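Local coordinates for nuclear RNA export factor 2 (Drosophila melanogaster, PDB 6MRK), which acts in the ovary with Piwi, Panx and Nxt1 as an effector of cotranscriptional transposon silencing, and may also take part in mRNA export, at residues R24-D29 and P103-D108; S40-F45 and V88-T93; G130-E135 and V152-S157. One frame throughout, in Å; residues are numbered along the deposited sequence.

Interaction 1 (R24-D29 and P103-D108)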
loop_
_atom_site.group_PDB
_atom_site.type_symbol
_atom_site.label_atom_id
_atom_site.label_comp_id
_atom_site.label_asym_id
_atom_site.label_seq_id
_atom_site.Cartn_x
_atom_site.Cartn_y
_atom_site.Cartn_z
ATOM N N ARG A 24 -6.748 15.691 1.092
ATOM C CA ARG A 24 -7.083 17.009 1.678
ATOM C C ARG A 24 -8.165 16.840 2.744
ATOM O O ARG A 24 -8.112 17.572 3.726
ATOM C CB ARG A 24 -7.517 18.003 0.606
ATOM C CG ARG A 24 -6.359 18.808 0.033
ATOM C CD ARG A 24 -6.744 19.476 -1.279
ATOM N NE ARG A 24 -5.629 20.047 -2.042
ATOM C CZ ARG A 24 -5.316 19.751 -3.311
ATOM N NH1 ARG A 24 -6.016 18.864 -4.002
ATOM N NH2 ARG A 24 -4.295 20.358 -3.894
ATOM N N GLU A 25 -9.105 15.917 2.568
ATOM C CA GLU A 25 -10.264 15.778 3.483
ATOM C C GLU A 25 -9.919 14.904 4.690
ATOM O O GLU A 25 -10.676 14.965 5.671
ATOM C CB GLU A 25 -11.445 15.185 2.734
ATOM C CG GLU A 25 -12.747 15.290 3.496
ATOM C CD GLU A 25 -13.966 15.199 2.586
ATOM O OE1 GLU A 25 -13.781 15.043 1.344
ATOM O OE2 GLU A 25 -15.096 15.282 3.109
ATOM N N PHE A 26 -8.860 14.090 4.614
ATOM C CA PHE A 26 -8.345 13.300 5.759
ATOM C C PHE A 26 -7.650 14.269 6.713
ATOM O O PHE A 26 -7.755 14.081 7.926
ATOM C CB PHE A 26 -7.398 12.188 5.299
ATOM C CG PHE A 26 -6.850 11.355 6.428
ATOM C CD1 PHE A 26 -7.592 10.311 6.954
ATOM C CD2 PHE A 26 -5.609 11.630 6.991
ATOM C CE1 PHE A 26 -7.110 9.555 8.012
ATOM C CE2 PHE A 26 -5.120 10.864 8.041
ATOM C CZ PHE A 26 -5.876 9.830 8.552
ATOM N N GLU A 27 -7.006 15.294 6.150
ATOM C CA GLU A 27 -6.086 16.249 6.835
ATOM C C GLU A 27 -6.682 16.711 8.165
ATOM O O GLU A 27 -6.081 16.395 9.220
ATOM C CB GLU A 27 -5.730 17.427 5.916
ATOM C CG GLU A 27 -4.744 17.025 4.824
ATOM C CD GLU A 27 -3.901 18.105 4.171
ATOM O OE1 GLU A 27 -4.212 19.301 4.354
ATOM O OE2 GLU A 27 -2.929 17.737 3.469
ATOM N N ASN A 28 -7.798 17.437 8.127
ATOM C CA ASN A 28 -8.424 17.993 9.355
ATOM C C ASN A 28 -9.271 16.889 9.998
ATOM O O ASN A 28 -10.276 16.467 9.387
ATOM C CB ASN A 28 -9.190 19.285 9.068
ATOM C CG ASN A 28 -9.707 19.955 10.321
ATOM O OD1 ASN A 28 -9.755 19.342 11.383
ATOM N ND2 ASN A 28 -10.103 21.209 10.199
ATOM N N ASP A 29 -8.866 16.444 11.192
ATOM C CA ASP A 29 -9.466 15.289 11.921
ATOM C C ASP A 29 -10.878 15.639 12.409
ATOM O O ASP A 29 -11.640 14.703 12.662
ATOM C CB ASP A 29 -8.572 14.805 13.072
ATOM C CG ASP A 29 -8.102 15.874 14.049
ATOM O OD1 ASP A 29 -7.981 17.047 13.634
ATOM O OD2 ASP A 29 -7.843 15.518 15.220
ATOM N N PRO A 103 -3.810 11.155 14.463
ATOM C CA PRO A 103 -3.538 12.580 14.594
ATOM C C PRO A 103 -3.939 13.383 13.358
ATOM O O PRO A 103 -4.136 12.841 12.308
ATOM C CB PRO A 103 -2.018 12.658 14.788
ATOM C CG PRO A 103 -1.501 11.333 14.268
ATOM C CD PRO A 103 -2.597 10.323 14.535
ATOM N N ARG A 104 -4.015 14.687 13.547
ATOM C CA ARG A 104 -4.170 15.663 12.455
ATOM C C ARG A 104 -2.889 15.665 11.629
ATOM O O ARG A 104 -1.797 15.530 12.225
ATOM C CB ARG A 104 -4.424 17.052 13.031
ATOM C CG ARG A 104 -5.172 17.938 12.059
ATOM C CD ARG A 104 -5.463 19.276 12.664
ATOM N NE ARG A 104 -5.789 20.185 11.583
ATOM C CZ ARG A 104 -6.307 21.394 11.738
ATOM N NH1 ARG A 104 -6.557 21.865 12.950
ATOM N NH2 ARG A 104 -6.573 22.131 10.676
ATOM N N VAL A 105 -3.021 15.824 10.315
ATOM C CA VAL A 105 -1.853 15.892 9.393
ATOM C C VAL A 105 -2.054 17.076 8.449
ATOM O O VAL A 105 -3.132 17.669 8.471
ATOM C CB VAL A 105 -1.651 14.568 8.624
ATOM C CG1 VAL A 105 -1.438 13.388 9.561
ATOM C CG2 VAL A 105 -2.799 14.285 7.663
ATOM N N THR A 106 -0.990 17.417 7.732
ATOM C CA THR A 106 -0.936 18.249 6.508
ATOM C C THR A 106 0.005 17.500 5.554
ATOM O O THR A 106 1.180 17.347 5.899
ATOM C CB THR A 106 -0.436 19.663 6.843
ATOM O OG1 THR A 106 -1.430 20.309 7.641
ATOM C CG2 THR A 106 -0.162 20.531 5.641
ATOM N N HIS A 107 -0.492 17.001 4.425
ATOM C CA HIS A 107 0.351 16.343 3.397
ATOM C C HIS A 107 1.141 17.410 2.634
ATOM O O HIS A 107 0.583 18.480 2.360
ATOM C CB HIS A 107 -0.507 15.501 2.445
ATOM C CG HIS A 107 -1.375 14.501 3.118
ATOM N ND1 HIS A 107 -2.531 14.865 3.767
ATOM C CD2 HIS A 107 -1.284 13.156 3.201
ATOM C CE1 HIS A 107 -3.115 13.787 4.248
ATOM N NE2 HIS A 107 -2.373 12.713 3.910
ATOM N N ASP A 108 2.377 17.099 2.253
ATOM C CA ASP A 108 3.190 17.940 1.336
ATOM C C ASP A 108 2.914 17.462 -0.096
ATOM O O ASP A 108 3.576 16.533 -0.557
ATOM C CB ASP A 108 4.665 17.909 1.751
ATOM C CG ASP A 108 5.622 18.607 0.791
ATOM O OD1 ASP A 108 5.158 19.140 -0.233
ATOM O OD2 ASP A 108 6.838 18.587 1.058
#
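E27, near the end of helix 12-27, lies with its CA 5.0 Å from that of V105 on strand 104-119, and a weak backbone bond runs from V105 N to E27 O. E27 buries more surface here than any other residue. Its CG stands beside the backbone N (chi1 -74°) and the chain then extends, taking the carboxylate past T106 to H107. There OE2 of E27 receives two N-H groups of H107, the backbone N at 2.7 Å and the ring ND1 at 2.9 Å. ND1 uses the anti lone pair of OE2 from within the imidazole plane, carboxylate and ring being nearly coplanar (6° apart), whereas the backbone N comes from above the carboxylate plane. F26 turns the edge of its ring to V105, its CD2 3.9 Å from V105 CG2.

Past the end of the helix, the N28 amide stacks over one face of the R104 guanidinium, offset toward its rim, with planes 11° apart and N28 ND2 3.7 Å from R104 NH2; N28 OD1 accepts from E30 N. D29 crosses the aliphatic part of R104, its OD1 3.3 Å from R104 CG. That oxygen is well out of the guanidinium plane, so any attraction is probably one of charge; R104 NE also has a long, weak ion pair with E135.

Two donors on a single oxygen fix the rotation of both the E27 carboxylate and the H107 ring. They imply a proton on ND1, and probably stabilise the carboxylate as an anion at this junction of helix and sheet in the NTF2-like domain.

Interaction 2 (S40-F45 and V88-T93); sequences SENSIF and VFFGCT
F90, F89 and F45 bury the most surface where strand 44-49 pairs with the short strand 89-90. F45 and F89 form an antiparallel hydrogen-bonded pair: F45 N gives to F89 O at 3.0 Å, and F89 N returns a bond to F45 O at 3.1 Å. Their side chains share one sheet face, where CD2 of F89 sits at the edge of the F45 ring, 3.6 Å from F45 CD2. The same CD2 of F89 lies close to the carbonyl O of F45.

F90 points to the other face, shared with I44. With CG anti to its backbone N (chi1 176°), the F90 ring swings across the chain that leads into strand 44-49. CG1 of I44 meets its edge, 3.8 Å from F90 CD1, and E41 O stands over one face, toward the rim. The N42 side chain runs alongside in the same direction, bringing OD1 to F90 CZ.

E41 and N42 are the middle of a type I turn from S40 to S43, in which S40 OG also accepts from N42 N as an ST turn. S43 O receives a nearly straight bond from G91 N (2.8 Å, 173°), and S40 O a weak one from C92 N.

G91 is the N-cap residue of helix 92-99, whose I95, I98 and L99 cover the F45 and F89 face. On the other side of strand 44-49 lies strand 176-188, while I44, V88 and F90 pack against the second protein of the assembly.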
loop_
_atom_site.group_PDB
_atom_site.type_symbol
_atom_site.label_atom_id
_atom_site.label_comp_id
_atom_site.label_asym_id
_atom_site.label_seq_id
_atom_site.Cartn_x
_atom_site.Cartn_y
_atom_site.Cartn_z
ATOM N N SER A 40 -17.370 1.016 2.394
ATOM C CA SER A 40 -18.577 0.184 2.264
ATOM C C SER A 40 -18.535 -0.888 3.350
ATOM O O SER A 40 -17.561 -0.937 4.110
ATOM C CB SER A 40 -18.641 -0.400 0.909
ATOM O OG SER A 40 -17.972 -1.641 0.917
ATOM N N GLU A 41 -19.562 -1.724 3.381
ATOM C CA GLU A 41 -19.834 -2.732 4.434
ATOM C C GLU A 41 -18.702 -3.772 4.401
ATOM O O GLU A 41 -18.402 -4.369 5.459
ATOM C CB GLU A 41 -21.223 -3.331 4.170
ATOM C CG GLU A 41 -22.357 -2.294 4.024
ATOM C CD GLU A 41 -22.530 -1.480 2.726
ATOM O OE1 GLU A 41 -21.598 -1.422 1.884
ATOM O OE2 GLU A 41 -23.609 -0.869 2.558
ATOM N N ASN A 42 -18.075 -3.942 3.230
ATOM C CA ASN A 42 -17.092 -5.017 2.938
ATOM C C ASN A 42 -15.663 -4.462 2.877
ATOM O O ASN A 42 -14.737 -5.252 2.573
ATOM C CB ASN A 42 -17.445 -5.723 1.628
ATOM C CG ASN A 42 -18.521 -6.769 1.798
ATOM O OD1 ASN A 42 -18.547 -7.497 2.793
ATOM N ND2 ASN A 42 -19.405 -6.863 0.815
ATOM N N SER A 43 -15.481 -3.172 3.176
ATOM C CA SER A 43 -14.172 -2.469 3.152
ATOM C C SER A 43 -13.200 -3.068 4.184
ATOM O O SER A 43 -13.676 -3.581 5.222
ATOM C CB SER A 43 -14.352 -1.002 3.368
ATOM O OG SER A 43 -14.532 -0.347 2.131
ATOM N N ILE A 44 -11.892 -3.003 3.891
ATOM C CA ILE A 44 -10.783 -3.513 4.753
ATOM C C ILE A 44 -9.694 -2.440 4.824
ATOM O O ILE A 44 -9.315 -1.887 3.762
ATOM C CB ILE A 44 -10.222 -4.849 4.231
ATOM C CG1 ILE A 44 -11.310 -5.928 4.215
ATOM C CG2 ILE A 44 -8.989 -5.262 5.036
ATOM C CD1 ILE A 44 -10.800 -7.356 4.155
ATOM N N PHE A 45 -9.207 -2.177 6.038
ATOM C CA PHE A 45 -8.180 -1.148 6.331
ATOM C C PHE A 45 -7.147 -1.726 7.304
ATOM O O PHE A 45 -7.548 -2.314 8.304
ATOM C CB PHE A 45 -8.826 0.117 6.896
ATOM C CG PHE A 45 -7.808 1.144 7.311
ATOM C CD1 PHE A 45 -7.258 1.984 6.377
ATOM C CD2 PHE A 45 -7.330 1.221 8.605
ATOM C CE1 PHE A 45 -6.284 2.904 6.716
ATOM C CE2 PHE A 45 -6.364 2.149 8.949
ATOM C CZ PHE A 45 -5.841 2.987 8.004
ATOM N N VAL A 88 -6.839 -5.831 11.812
ATOM C CA VAL A 88 -7.641 -5.741 10.556
ATOM C C VAL A 88 -8.976 -5.085 10.878
ATOM O O VAL A 88 -9.760 -5.711 11.562
ATOM C CB VAL A 88 -7.880 -7.134 9.941
ATOM C CG1 VAL A 88 -8.644 -7.050 8.627
ATOM C CG2 VAL A 88 -6.584 -7.902 9.759
ATOM N N PHE A 89 -9.245 -3.899 10.360
ATOM C CA PHE A 89 -10.522 -3.187 10.596
ATOM C C PHE A 89 -11.419 -3.403 9.385
ATOM O O PHE A 89 -10.947 -3.223 8.254
ATOM C CB PHE A 89 -10.263 -1.712 10.877
ATOM C CG PHE A 89 -9.104 -1.528 11.808
ATOM C CD1 PHE A 89 -9.244 -1.798 13.157
ATOM C CD2 PHE A 89 -7.867 -1.132 11.332
ATOM C CE1 PHE A 89 -8.171 -1.628 14.019
ATOM C CE2 PHE A 89 -6.801 -0.959 12.197
ATOM C CZ PHE A 89 -6.952 -1.218 13.535
ATOM N N PHE A 90 -12.669 -3.782 9.623
ATOM C CA PHE A 90 -13.555 -4.324 8.571
ATOM C C PHE A 90 -14.901 -3.606 8.601
ATOM O O PHE A 90 -15.529 -3.548 9.649
ATOM C CB PHE A 90 -13.672 -5.836 8.753
ATOM C CG PHE A 90 -14.626 -6.468 7.781
ATOM C CD1 PHE A 90 -14.276 -6.611 6.446
ATOM C CD2 PHE A 90 -15.889 -6.872 8.182
ATOM C CE1 PHE A 90 -15.161 -7.169 5.538
ATOM C CE2 PHE A 90 -16.769 -7.447 7.276
ATOM C CZ PHE A 90 -16.405 -7.594 5.957
ATOM N N GLY A 91 -15.321 -3.072 7.466
ATOM C CA GLY A 91 -16.585 -2.328 7.350
ATOM C C GLY A 91 -16.404 -0.851 7.649
ATOM O O GLY A 91 -15.594 -0.524 8.523
ATOM N N CYS A 92 -17.185 -0.013 6.964
ATOM C CA CYS A 92 -17.143 1.474 6.993
ATOM C C CYS A 92 -17.179 2.001 8.432
ATOM O O CYS A 92 -16.363 2.856 8.747
ATOM C CB CYS A 92 -18.286 2.081 6.182
ATOM S SG CYS A 92 -19.852 1.181 6.351
ATOM N N THR A 93 -18.098 1.540 9.280
ATOM C CA THR A 93 -18.218 2.083 10.661
ATOM C C THR A 93 -16.861 1.867 11.354
ATOM O O THR A 93 -16.305 2.847 11.889
ATOM C CB THR A 93 -19.419 1.501 11.422
ATOM O OG1 THR A 93 -19.259 0.086 11.500
ATOM C CG2 THR A 93 -20.755 1.800 10.779
#

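Interaction 3 (G130-E135 and V152-S157); sequences GLLRDE and VLLGFS
L132 on strand 123-135 lies over the ring of F156 on strand 152-166. Its CB is 4.1 Å from F156 CE1, and CG comes closer, 3.6 Å from F156 CD1. From there the branches part. CD1 reaches CB of L154, 3.8 Å away, while CD2 rests over the phenyl face in a CH-pi contact, 3.8 Å from the F156 centroid and 28° off the ring normal. Leucine CG set between backbone N and carbonyl carbon (chi1 53°) allows this double reach. Over the opposite face of the F156 ring, toward the rim, stands the backbone N of G130.

These strands are antiparallel neighbours in the large sheet of the NTF2-like fold. G130, L132 and D134 form hydrogen-bonded pairs with F156, L154 and V152; in the central pair, L154 N to L132 O measures 2.7 Å.

D134 lies alongside L154 and points the same way, its CB 3.7 Å from L154 CD1, with its carboxylate in a salt bridge to R65 of helix 59-70. On the other sheet face, CB of R133 packs against CD2 of L153. The arginine then bends away to a salt bridge with E135, NE pointing almost straight (172°) at the anti lone pair of OE2.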
loop_
_atom_site.group_PDB
_atom_site.type_symbol
_atom_site.label_atom_id
_atom_site.label_comp_id
_atom_site.label_asym_id
_atom_site.label_seq_id
_atom_site.Cartn_x
_atom_site.Cartn_y
_atom_site.Cartn_z
ATOM N N GLY A 130 4.597 9.773 -0.122
ATOM C CA GLY A 130 4.812 11.210 0.107
ATOM C C GLY A 130 5.348 11.519 1.486
ATOM O O GLY A 130 5.887 10.604 2.155
ATOM N N LEU A 131 5.206 12.783 1.871
ATOM C CA LEU A 131 5.661 13.309 3.167
ATOM C C LEU A 131 4.492 14.091 3.747
ATOM O O LEU A 131 3.827 14.834 2.989
ATOM C CB LEU A 131 6.897 14.182 2.939
ATOM C CG LEU A 131 7.372 14.962 4.163
ATOM C CD1 LEU A 131 8.864 14.769 4.396
ATOM C CD2 LEU A 131 7.033 16.444 4.043
ATOM N N LEU A 132 4.215 13.877 5.029
ATOM C CA LEU A 132 3.198 14.664 5.756
ATOM C C LEU A 132 3.778 15.135 7.082
ATOM O O LEU A 132 4.800 14.581 7.555
ATOM C CB LEU A 132 1.911 13.855 5.949
ATOM C CG LEU A 132 2.024 12.466 6.582
ATOM C CD1 LEU A 132 2.204 12.538 8.091
ATOM C CD2 LEU A 132 0.778 11.647 6.259
ATOM N N ARG A 133 3.162 16.181 7.615
ATOM C CA ARG A 133 3.506 16.706 8.949
ATOM C C ARG A 133 2.414 16.225 9.902
ATOM O O ARG A 133 1.231 16.475 9.625
ATOM C CB ARG A 133 3.675 18.225 8.925
ATOM C CG ARG A 133 3.656 18.832 10.318
ATOM C CD ARG A 133 3.854 20.333 10.347
ATOM N NE ARG A 133 2.953 21.054 9.455
ATOM C CZ ARG A 133 3.323 21.805 8.414
ATOM N NH1 ARG A 133 4.601 21.971 8.110
ATOM N NH2 ARG A 133 2.399 22.416 7.689
ATOM N N ASP A 134 2.816 15.497 10.940
ATOM C CA ASP A 134 1.958 15.186 12.112
ATOM C C ASP A 134 1.913 16.431 13.010
ATOM O O ASP A 134 2.981 16.987 13.364
ATOM C CB ASP A 134 2.425 13.917 12.837
ATOM C CG ASP A 134 1.562 13.505 14.024
ATOM O OD1 ASP A 134 0.940 14.392 14.644
ATOM O OD2 ASP A 134 1.536 12.300 14.337
ATOM N N GLU A 135 0.702 16.866 13.343
ATOM C CA GLU A 135 0.469 18.126 14.081
ATOM C C GLU A 135 -0.178 17.784 15.405
ATOM O O GLU A 135 -0.918 16.807 15.500
ATOM C CB GLU A 135 -0.427 19.057 13.281
ATOM C CG GLU A 135 -0.016 19.115 11.835
ATOM C CD GLU A 135 -0.640 20.269 11.093
ATOM O OE1 GLU A 135 -1.825 20.545 11.354
ATOM O OE2 GLU A 135 0.065 20.895 10.281
ATOM N N VAL A 152 5.800 17.099 13.643
ATOM C CA VAL A 152 6.624 15.904 13.262
ATOM C C VAL A 152 6.416 15.583 11.779
ATOM O O VAL A 152 5.293 15.195 11.407
ATOM C CB VAL A 152 6.325 14.660 14.126
ATOM C CG1 VAL A 152 7.373 13.561 13.960
ATOM C CG2 VAL A 152 6.192 15.011 15.593
ATOM N N LEU A 153 7.478 15.680 10.977
ATOM C CA LEU A 153 7.477 15.175 9.585
ATOM C C LEU A 153 7.530 13.649 9.590
ATOM O O LEU A 153 8.379 13.076 10.260
ATOM C CB LEU A 153 8.688 15.721 8.840
ATOM C CG LEU A 153 8.766 17.239 8.740
ATOM C CD1 LEU A 153 9.655 17.627 7.567
ATOM C CD2 LEU A 153 7.383 17.870 8.601
ATOM N N LEU A 154 6.665 13.014 8.821
ATOM C CA LEU A 154 6.705 11.546 8.657
ATOM C C LEU A 154 6.756 11.209 7.178
ATOM O O LEU A 154 6.234 12.007 6.371
ATOM C CB LEU A 154 5.469 10.956 9.323
ATOM C CG LEU A 154 5.480 11.088 10.839
ATOM C CD1 LEU A 154 4.070 10.982 11.386
ATOM C CD2 LEU A 154 6.414 10.046 11.457
ATOM N N GLY A 155 7.383 10.075 6.860
ATOM C CA GLY A 155 7.194 9.397 5.567
ATOM C C GLY A 155 5.890 8.637 5.610
ATOM O O GLY A 155 5.435 8.328 6.717
ATOM N N PHE A 156 5.267 8.396 4.464
ATOM C CA PHE A 156 4.026 7.593 4.406
ATOM C C PHE A 156 3.803 7.063 2.999
ATOM O O PHE A 156 4.300 7.617 2.024
ATOM C CB PHE A 156 2.830 8.411 4.882
ATOM C CG PHE A 156 2.229 9.297 3.830
ATOM C CD1 PHE A 156 2.695 10.579 3.647
ATOM C CD2 PHE A 156 1.188 8.848 3.040
ATOM C CE1 PHE A 156 2.128 11.407 2.694
ATOM C CE2 PHE A 156 0.630 9.672 2.079
ATOM C CZ PHE A 156 1.104 10.950 1.906
ATOM N N SER A 157 3.086 5.955 2.962
ATOM C CA SER A 157 2.515 5.314 1.767
ATOM C C SER A 157 1.016 5.247 2.029
ATOM O O SER A 157 0.642 5.016 3.200
ATOM C CB SER A 157 3.089 3.933 1.544
ATOM O OG SER A 157 4.433 3.985 1.081
#

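All three contacts belong to one NTF2-like domain and reach the same mixed sheet. Along the chain, interaction 2 falls between the two segments of interaction 1, and interaction 3 follows both. Interactions 1 and 3 have centres about 10 Å apart and touch: strands 104-119 and 123-135 are neighbours, with probable backbone bonds from D108 N to L131 O and R133 N to T106 O, and the H107 ring meets that of F156. Interaction 2 lies at the sheet edge formed by strand 89-90, its centre about 21 Å from interaction 1 and about 24 Å from interaction 3. Interaction 1 joins helix 12-27 to strand 104-119; I44, V88 and F90 of interaction 2 and S157 of interaction 3 pack against the other protein of the assembly.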